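2L protein (Yaba-like disease virus, PDB 3IT8) probably binds host tumour necrosis factor, as a secreted poxvirus protein that joins an MHC class I-like domain to an Ig-like domain. Local coordinates at residues Phe207-Glu220 against Met275-Thr287. Numbering follows the deposited sequence.
Sequences FYPPDVITKWIESE and MSSQPVCVVFHDT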
loop_
_atom_site.group_PDB
_atom_site.type_symbol
_atom_site.label_atom_id
_atom_site.label_comp_id
_atom_site.label_asym_id
_atom_site.label_seq_id
_atom_site.Cartn_x
_atom_site.Cartn_y
_atom_site.Cartn_z
ATOM N N PHE D 207 -3.821 -15.941 -41.437
ATOM C CA PHE D 207 -3.978 -15.846 -39.976
ATOM C C PHE D 207 -5.482 -15.794 -39.686
ATOM O O PHE D 207 -6.217 -15.205 -40.483
ATOM C CB PHE D 207 -3.303 -14.573 -39.483
ATOM C CG PHE D 207 -3.641 -13.365 -40.298
ATOM C CD1 PHE D 207 -4.801 -12.638 -40.040
ATOM C CD2 PHE D 207 -2.776 -12.925 -41.301
ATOM C CE1 PHE D 207 -5.097 -11.474 -40.763
ATOM C CE2 PHE D 207 -3.056 -11.763 -42.035
ATOM C CZ PHE D 207 -4.218 -11.034 -41.765
ATOM N N TYR D 208 -5.967 -16.391 -38.590
ATOM C CA TYR D 208 -7.402 -16.310 -38.436
ATOM C C TYR D 208 -7.992 -15.035 -37.929
ATOM O O TYR D 208 -8.465 -14.251 -38.733
ATOM C CB TYR D 208 -8.056 -17.418 -37.617
ATOM C CG TYR D 208 -9.515 -17.006 -37.406
ATOM C CD1 TYR D 208 -10.283 -16.515 -38.487
ATOM C CD2 TYR D 208 -10.079 -16.942 -36.123
ATOM C CE1 TYR D 208 -11.558 -15.956 -38.294
ATOM C CE2 TYR D 208 -11.368 -16.385 -35.923
ATOM C CZ TYR D 208 -12.092 -15.895 -37.015
ATOM O OH TYR D 208 -13.344 -15.352 -36.823
ATOM N N PRO D 209 -8.022 -14.815 -36.602
ATOM C CA PRO D 209 -8.649 -13.530 -36.233
ATOM C C PRO D 209 -8.091 -12.507 -37.221
ATOM O O PRO D 209 -6.895 -12.241 -37.256
ATOM C CB PRO D 209 -8.257 -13.345 -34.775
ATOM C CG PRO D 209 -6.957 -14.091 -34.669
ATOM C CD PRO D 209 -7.115 -15.316 -35.556
ATOM N N PRO D 210 -8.965 -11.978 -38.096
ATOM C CA PRO D 210 -8.645 -11.007 -39.152
ATOM C C PRO D 210 -7.989 -9.697 -38.791
ATOM O O PRO D 210 -7.454 -9.013 -39.668
ATOM C CB PRO D 210 -9.978 -10.825 -39.876
ATOM C CG PRO D 210 -10.980 -11.086 -38.807
ATOM C CD PRO D 210 -10.418 -12.228 -38.021
ATOM N N ASP D 211 -8.021 -9.341 -37.512
ATOM C CA ASP D 211 -7.389 -8.108 -37.064
ATOM C C ASP D 211 -5.880 -8.300 -36.950
ATOM O O ASP D 211 -5.392 -9.201 -36.256
ATOM C CB ASP D 211 -7.972 -7.645 -35.716
ATOM C CG ASP D 211 -8.060 -8.768 -34.675
ATOM O OD1 ASP D 211 -8.716 -9.800 -34.950
ATOM O OD2 ASP D 211 -7.488 -8.607 -33.573
ATOM N N VAL D 212 -5.140 -7.455 -37.654
ATOM C CA VAL D 212 -3.690 -7.511 -37.626
ATOM C C VAL D 212 -3.197 -6.098 -37.707
ATOM O O VAL D 212 -3.770 -5.271 -38.407
ATOM C CB VAL D 212 -3.107 -8.300 -38.819
ATOM C CG1 VAL D 212 -1.658 -7.932 -39.030
ATOM C CG2 VAL D 212 -3.190 -9.774 -38.537
ATOM N N ILE D 213 -2.148 -5.813 -36.957
ATOM C CA ILE D 213 -1.567 -4.494 -36.989
ATOM C C ILE D 213 -0.082 -4.652 -37.150
ATOM O O ILE D 213 0.530 -5.581 -36.622
ATOM C CB ILE D 213 -1.892 -3.684 -35.731
ATOM C CG1 ILE D 213 -3.391 -3.378 -35.704
ATOM C CG2 ILE D 213 -1.107 -2.387 -35.741
ATOM C CD1 ILE D 213 -3.847 -2.597 -34.504
ATOM N N THR D 214 0.491 -3.721 -37.888
ATOM C CA THR D 214 1.890 -3.757 -38.199
ATOM C C THR D 214 2.579 -2.449 -37.832
ATOM O O THR D 214 2.042 -1.355 -38.070
ATOM C CB THR D 214 2.039 -4.043 -39.701
ATOM O OG1 THR D 214 3.103 -4.958 -39.901
ATOM C CG2 THR D 214 2.327 -2.778 -40.475
ATOM N N LYS D 215 3.767 -2.574 -37.243
ATOM C CA LYS D 215 4.579 -1.415 -36.861
ATOM C C LYS D 215 5.973 -1.508 -37.462
ATOM O O LYS D 215 6.640 -2.537 -37.358
ATOM C CB LYS D 215 4.714 -1.301 -35.334
ATOM C CG LYS D 215 3.464 -0.859 -34.631
ATOM C CD LYS D 215 3.711 -0.534 -33.179
ATOM C CE LYS D 215 2.463 0.099 -32.579
ATOM N NZ LYS D 215 2.716 0.753 -31.258
ATOM N N TRP D 216 6.398 -0.428 -38.102
ATOM C CA TRP D 216 7.734 -0.366 -38.685
ATOM C C TRP D 216 8.639 0.442 -37.762
ATOM O O TRP D 216 8.411 1.633 -37.535
ATOM C CB TRP D 216 7.699 0.269 -40.077
ATOM C CG TRP D 216 7.035 -0.599 -41.078
ATOM C CD1 TRP D 216 5.715 -0.609 -41.396
ATOM C CD2 TRP D 216 7.646 -1.640 -41.852
ATOM N NE1 TRP D 216 5.457 -1.591 -42.323
ATOM C CE2 TRP D 216 6.627 -2.241 -42.621
ATOM C CE3 TRP D 216 8.954 -2.125 -41.970
ATOM C CZ2 TRP D 216 6.875 -3.305 -43.502
ATOM C CZ3 TRP D 216 9.200 -3.185 -42.845
ATOM C CH2 TRP D 216 8.164 -3.762 -43.599
ATOM N N ILE D 217 9.662 -0.220 -37.231
ATOM C CA ILE D 217 10.595 0.418 -36.309
ATOM C C ILE D 217 12.045 0.258 -36.751
ATOM O O ILE D 217 12.468 -0.837 -37.126
ATOM C CB ILE D 217 10.440 -0.186 -34.912
ATOM C CG1 ILE D 217 8.983 -0.065 -34.454
ATOM C CG2 ILE D 217 11.354 0.507 -33.953
ATOM C CD1 ILE D 217 8.691 -0.767 -33.164
ATOM N N GLU D 218 12.808 1.345 -36.713
ATOM C CA GLU D 218 14.208 1.278 -37.105
ATOM C C GLU D 218 14.907 0.265 -36.201
ATOM O O GLU D 218 14.745 0.305 -34.981
ATOM C CB GLU D 218 14.843 2.662 -37.004
ATOM C CG GLU D 218 14.462 3.549 -38.176
ATOM C CD GLU D 218 14.859 4.996 -37.982
ATOM O OE1 GLU D 218 16.023 5.255 -37.605
ATOM O OE2 GLU D 218 14.006 5.880 -38.217
ATOM N N SER D 219 15.669 -0.648 -36.802
ATOM C CA SER D 219 16.361 -1.701 -36.053
ATOM C C SER D 219 17.295 -1.247 -34.928
ATOM O O SER D 219 17.562 -2.011 -33.995
ATOM C CB SER D 219 17.134 -2.599 -37.013
ATOM O OG SER D 219 18.079 -1.846 -37.742
ATOM N N GLU D 220 17.801 -0.019 -35.016
ATOM C CA GLU D 220 18.692 0.495 -33.981
ATOM C C GLU D 220 18.021 0.401 -32.609
ATOM O O GLU D 220 18.656 0.065 -31.609
ATOM C CB GLU D 220 19.059 1.950 -34.266
ATOM C CG GLU D 220 17.860 2.870 -34.355
ATOM C CD GLU D 220 18.239 4.337 -34.307
ATOM O OE1 GLU D 220 18.799 4.763 -33.274
ATOM O OE2 GLU D 220 17.974 5.062 -35.295
ATOM N N MET D 275 15.484 8.011 -42.733
ATOM C CA MET D 275 15.835 7.151 -41.607
ATOM C C MET D 275 17.335 6.960 -41.430
ATOM O O MET D 275 18.136 7.737 -41.950
ATOM C CB MET D 275 15.164 5.788 -41.765
ATOM C CG MET D 275 15.402 5.139 -43.111
ATOM S SD MET D 275 14.568 3.557 -43.235
ATOM C CE MET D 275 12.882 4.080 -43.564
ATOM N N SER D 276 17.707 5.917 -40.692
ATOM C CA SER D 276 19.112 5.627 -40.437
ATOM C C SER D 276 19.334 4.264 -39.784
ATOM O O SER D 276 20.277 4.099 -39.008
ATOM C CB SER D 276 19.711 6.713 -39.537
ATOM O OG SER D 276 19.071 6.733 -38.270
ATOM N N SER D 277 18.477 3.293 -40.092
ATOM C CA SER D 277 18.611 1.954 -39.514
ATOM C C SER D 277 17.856 0.888 -40.291
ATOM O O SER D 277 18.012 -0.303 -40.033
ATOM C CB SER D 277 18.106 1.937 -38.066
ATOM O OG SER D 277 18.904 2.743 -37.225
ATOM N N GLN D 278 17.044 1.315 -41.245
ATOM C CA GLN D 278 16.242 0.382 -42.026
ATOM C C GLN D 278 15.246 -0.264 -41.080
ATOM O O GLN D 278 15.621 -1.045 -40.205
ATOM C CB GLN D 278 17.097 -0.704 -42.668
ATOM C CG GLN D 278 16.270 -1.647 -43.516
ATOM C CD GLN D 278 17.077 -2.782 -44.093
ATOM O OE1 GLN D 278 17.533 -3.668 -43.368
ATOM N NE2 GLN D 278 17.263 -2.762 -45.406
ATOM N N PRO D 279 13.955 0.044 -41.256
ATOM C CA PRO D 279 12.937 -0.527 -40.383
ATOM C C PRO D 279 12.881 -2.041 -40.408
ATOM O O PRO D 279 13.333 -2.694 -41.356
ATOM C CB PRO D 279 11.653 0.104 -40.904
ATOM C CG PRO D 279 11.910 0.169 -42.361
ATOM C CD PRO D 279 13.324 0.709 -42.409
ATOM N N VAL D 280 12.333 -2.573 -39.325
ATOM C CA VAL D 280 12.123 -3.989 -39.139
ATOM C C VAL D 280 10.597 -4.071 -38.971
ATOM O O VAL D 280 9.964 -3.131 -38.484
ATOM C CB VAL D 280 12.844 -4.478 -37.884
ATOM C CG1 VAL D 280 12.316 -3.767 -36.660
ATOM C CG2 VAL D 280 12.661 -5.946 -37.751
ATOM N N CYS D 281 9.991 -5.168 -39.393
ATOM C CA CYS D 281 8.548 -5.275 -39.290
ATOM C C CYS D 281 8.095 -5.960 -38.002
ATOM O O CYS D 281 8.502 -7.089 -37.716
ATOM C CB CYS D 281 7.997 -6.038 -40.503
ATOM S SG CYS D 281 6.178 -6.094 -40.588
ATOM N N VAL D 282 7.265 -5.269 -37.218
ATOM C CA VAL D 282 6.723 -5.845 -35.987
ATOM C C VAL D 282 5.249 -6.148 -36.240
ATOM O O VAL D 282 4.465 -5.246 -36.516
ATOM C CB VAL D 282 6.821 -4.887 -34.792
ATOM C CG1 VAL D 282 6.451 -5.633 -33.526
ATOM C CG2 VAL D 282 8.233 -4.324 -34.676
ATOM N N VAL D 283 4.887 -7.423 -36.142
ATOM C CA VAL D 283 3.521 -7.881 -36.384
ATOM C C VAL D 283 2.734 -8.186 -35.123
ATOM O O VAL D 283 3.147 -9.026 -34.323
ATOM C CB VAL D 283 3.543 -9.143 -37.252
ATOM C CG1 VAL D 283 2.174 -9.776 -37.306
ATOM C CG2 VAL D 283 4.030 -8.785 -38.643
ATOM N N PHE D 284 1.599 -7.505 -34.951
ATOM C CA PHE D 284 0.747 -7.721 -33.787
ATOM C C PHE D 284 -0.474 -8.535 -34.174
ATOM O O PHE D 284 -1.276 -8.114 -34.999
ATOM C CB PHE D 284 0.305 -6.396 -33.193
ATOM C CG PHE D 284 1.429 -5.579 -32.657
ATOM C CD1 PHE D 284 2.118 -4.700 -33.480
ATOM C CD2 PHE D 284 1.802 -5.680 -31.315
ATOM C CE1 PHE D 284 3.165 -3.927 -32.974
ATOM C CE2 PHE D 284 2.854 -4.910 -30.795
ATOM C CZ PHE D 284 3.534 -4.032 -31.627
ATOM N N HIS D 285 -0.603 -9.710 -33.575
ATOM C CA HIS D 285 -1.727 -10.595 -33.847
ATOM C C HIS D 285 -2.024 -11.458 -32.614
ATOM O O HIS D 285 -1.171 -11.608 -31.745
ATOM C CB HIS D 285 -1.395 -11.483 -35.033
ATOM C CG HIS D 285 -2.501 -12.403 -35.416
ATOM N ND1 HIS D 285 -3.586 -11.993 -36.154
ATOM C CD2 HIS D 285 -2.711 -13.707 -35.131
ATOM C CE1 HIS D 285 -4.419 -13.005 -36.308
ATOM N NE2 HIS D 285 -3.913 -14.058 -35.696
ATOM N N ASP D 286 -3.228 -12.019 -32.535
ATOM C CA ASP D 286 -3.602 -12.847 -31.387
ATOM C C ASP D 286 -2.613 -13.982 -31.160
ATOM O O ASP D 286 -2.197 -14.239 -30.031
ATOM C CB ASP D 286 -5.024 -13.379 -31.564
ATOM C CG ASP D 286 -6.077 -12.385 -31.095
ATOM O OD1 ASP D 286 -5.755 -11.175 -31.022
ATOM O OD2 ASP D 286 -7.221 -12.817 -30.804
ATOM N N THR D 287 -2.243 -14.672 -32.229
ATOM C CA THR D 287 -1.248 -15.728 -32.128
ATOM C C THR D 287 0.020 -14.884 -32.153
ATOM O O THR D 287 0.040 -13.861 -32.823
ATOM C CB THR D 287 -1.322 -16.664 -33.352
ATOM O OG1 THR D 287 -0.998 -15.945 -34.547
ATOM C CG2 THR D 287 -2.744 -17.220 -33.492
HETATM O O HOH W 1 -5.531 -10.524 -33.905
#
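Trp216 and Cys281 face each other as a non-hydrogen-bonded pair in the antiparallel sheet of the Ig-like domain, where strand 213-218 runs beside the central strand 279-284. This is the tryptophan-on-disulfide arrangement characteristic of the Ig fold: Cys281 is bonded to Cys202 on strand 198-207, tying the two sheets of the sandwich together. Cys281 CB lies over one face of the six-membered ring of Trp216, 4.0 Å from its centroid; SG, anti to the backbone N (chi1 -174°), also lies over that ring, 4.4 Å from the same centroid. Pro279 CB meets the indole at its edge, 3.7 Å from CE3, while Asp267 on strand 263-271 accepts the indole N-H.

On the other face of the sheet, Lys215 runs extended past the Phe284 ring, its CD 3.4 Å from Phe284 CE1, and NZ continues to a salt bridge with Glu236. Backbone bonds pair Ile213 with Phe284, Lys215 with Val282 and Ile217 with Val280, each in both directions.

Near the turn at Pro209, Phe207 CB, at the end of strand 198-207, sits over a face of the His285 imidazole, and the two ring planes are turned 62° apart. A weak bond, His285 ND1 to Asp211 O at 3.3 Å, is bent to 137° at the hydrogen.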